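Local coordinates for MaoC family protein (Mycobacterium tuberculosis H37Rv, PDB 3KHP), which probably catalyses the dehydration of (3R)-hydroxyacyl thioesters to enoyl thioesters, as a MaoC-family hydratase of the double hot-dog type, at residues L47-V52 / Q72-Y77. Sequence-based numbering, arbitrary orientation.
Sequences LYAIGV and QVLPTY
Tyr48, on the last turn of helix 42-51, carries most of this contact, driving its ring into the loop that precedes helix 78-81. Its OH meets Thr76 OG1 at 2.5 Å, a very short hydrogen bond in which either hydroxyl may donate; OG1 lies in the plane of the ring, at its edge. Thr76 can reach it because chi1 of 64° sets OG1 between its own backbone N and carbonyl carbon, facing the helix. Tyr77 points its edge at one face of Tyr48 in a T-shaped pair, the planes at 72°. Its CD1 comes within 3.5 Å of Tyr48 CG. Tyr77 CA adds a CH-pi contact over the same ring, 4.2 Å from the centroid. A tyrosine thus suits position 48 twice over: a broad face for the aromatic partner and a polar end for the threonine in a buried setting. Both segments lie in the N-terminal hydratase 2 region of a chain whose single antiparallel sheet is consistent with the double hot-dog fold of this family. Just past the end of the helix, Val52 CG2 meets Leu74 CD1 tip to tip at 3.5 Å, and one turn back small Ala49 lets the leucine approach its CA. Behind these, Phe61 of helix 59-62 packs on Leu74 and Ala49, Tyr202 touches Tyr48 and Val52, and Trp40 makes a second edge-to-face pair with Tyr77.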
loop_
_atom_site.group_PDB
_atom_site.type_symbol
_atom_site.label_atom_id
_atom_site.label_comp_id
_atom_site.label_asym_id
_atom_site.label_seq_id
_atom_site.Cartn_x
_atom_site.Cartn_y
_atom_site.Cartn_z
ATOM N N LEU A 47 -1.617 5.956 0.302
ATOM C CA LEU A 47 -1.317 4.577 -0.085
ATOM C C LEU A 47 -1.102 4.425 -1.585
ATOM O O LEU A 47 -0.258 3.618 -2.022
ATOM C CB LEU A 47 -2.449 3.640 0.373
ATOM C CG LEU A 47 -2.214 2.154 0.128
ATOM C CD1 LEU A 47 -0.850 1.708 0.600
ATOM C CD2 LEU A 47 -3.315 1.301 0.803
ATOM N N TYR A 48 -1.873 5.187 -2.362
ATOM C CA TYR A 48 -1.785 5.152 -3.832
ATOM C C TYR A 48 -0.433 5.714 -4.222
ATOM O O TYR A 48 0.269 5.123 -5.035
ATOM C CB TYR A 48 -2.920 5.973 -4.484
ATOM C CG TYR A 48 -2.741 6.142 -5.983
ATOM C CD1 TYR A 48 -3.176 5.164 -6.869
ATOM C CD2 TYR A 48 -2.149 7.260 -6.510
ATOM C CE1 TYR A 48 -2.951 5.268 -8.229
ATOM C CE2 TYR A 48 -1.949 7.379 -7.887
ATOM C CZ TYR A 48 -2.381 6.393 -8.733
ATOM O OH TYR A 48 -2.219 6.510 -10.079
ATOM N N ALA A 49 -0.093 6.885 -3.687
ATOM C CA ALA A 49 1.212 7.490 -3.958
ATOM C C ALA A 49 2.361 6.482 -3.726
ATOM O O ALA A 49 3.218 6.335 -4.563
ATOM C CB ALA A 49 1.436 8.751 -3.081
ATOM N N ILE A 50 2.396 5.822 -2.574
ATOM C CA ILE A 50 3.470 4.848 -2.300
ATOM C C ILE A 50 3.338 3.712 -3.300
ATOM O O ILE A 50 4.316 3.241 -3.800
ATOM C CB ILE A 50 3.397 4.316 -0.869
ATOM C CG1 ILE A 50 3.754 5.424 0.131
ATOM C CG2 ILE A 50 4.321 3.124 -0.671
ATOM C CD1 ILE A 50 3.172 5.159 1.577
ATOM N N GLY A 51 2.091 3.345 -3.629
ATOM C CA GLY A 51 1.794 2.358 -4.648
ATOM C C GLY A 51 2.473 2.620 -5.970
ATOM O O GLY A 51 2.953 1.689 -6.604
ATOM N N VAL A 52 2.527 3.883 -6.394
ATOM C CA VAL A 52 3.174 4.208 -7.643
ATOM C C VAL A 52 4.591 4.754 -7.413
ATOM O O VAL A 52 5.201 5.397 -8.279
ATOM C CB VAL A 52 2.296 5.133 -8.508
ATOM C CG1 VAL A 52 1.016 4.388 -8.925
ATOM C CG2 VAL A 52 1.976 6.482 -7.802
ATOM N N GLN A 72 -0.506 16.879 -1.597
ATOM C CA GLN A 72 -1.014 16.851 -2.957
ATOM C C GLN A 72 -1.375 15.388 -3.375
ATOM O O GLN A 72 -0.793 14.424 -2.873
ATOM C CB GLN A 72 0.057 17.364 -3.917
ATOM C CG GLN A 72 0.468 18.791 -3.678
ATOM C CD GLN A 72 1.402 19.302 -4.742
ATOM O OE1 GLN A 72 1.052 19.326 -5.913
ATOM N NE2 GLN A 72 2.600 19.725 -4.337
ATOM N N VAL A 73 -2.316 15.254 -4.314
ATOM C CA VAL A 73 -2.801 13.964 -4.809
ATOM C C VAL A 73 -2.348 13.793 -6.236
ATOM O O VAL A 73 -2.488 14.689 -7.051
ATOM C CB VAL A 73 -4.329 13.895 -4.725
ATOM C CG1 VAL A 73 -4.839 12.559 -5.304
ATOM C CG2 VAL A 73 -4.749 14.030 -3.289
ATOM N N LEU A 74 -1.766 12.658 -6.567
ATOM C CA LEU A 74 -1.348 12.503 -7.958
ATOM C C LEU A 74 -2.564 12.493 -8.893
ATOM O O LEU A 74 -3.646 11.987 -8.541
ATOM C CB LEU A 74 -0.504 11.266 -8.144
ATOM C CG LEU A 74 0.823 11.299 -7.403
ATOM C CD1 LEU A 74 1.385 9.906 -7.269
ATOM C CD2 LEU A 74 1.760 12.237 -8.060
ATOM N N PRO A 75 -2.433 13.119 -10.065
ATOM C CA PRO A 75 -3.639 13.231 -10.907
ATOM C C PRO A 75 -4.024 11.880 -11.493
ATOM O O PRO A 75 -5.204 11.648 -11.755
ATOM C CB PRO A 75 -3.249 14.248 -11.991
ATOM C CG PRO A 75 -1.766 14.257 -12.003
ATOM C CD PRO A 75 -1.340 13.965 -10.560
ATOM N N THR A 76 -3.063 10.977 -11.632
ATOM C CA THR A 76 -3.391 9.628 -12.068
ATOM C C THR A 76 -4.248 8.885 -11.065
ATOM O O THR A 76 -4.776 7.809 -11.391
ATOM C CB THR A 76 -2.183 8.765 -12.342
ATOM O OG1 THR A 76 -1.446 8.580 -11.139
ATOM C CG2 THR A 76 -1.337 9.346 -13.451
ATOM N N TYR A 77 -4.421 9.443 -9.859
ATOM C CA TYR A 77 -5.417 8.891 -8.929
ATOM C C TYR A 77 -6.845 8.895 -9.554
ATOM O O TYR A 77 -7.715 8.191 -9.079
ATOM C CB TYR A 77 -5.378 9.598 -7.566
ATOM C CG TYR A 77 -6.208 8.932 -6.502
ATOM C CD1 TYR A 77 -5.852 7.681 -5.987
ATOM C CD2 TYR A 77 -7.387 9.521 -6.047
ATOM C CE1 TYR A 77 -6.640 7.036 -5.034
ATOM C CE2 TYR A 77 -8.206 8.876 -5.094
ATOM C CZ TYR A 77 -7.809 7.640 -4.586
ATOM O OH TYR A 77 -8.596 7.019 -3.673
#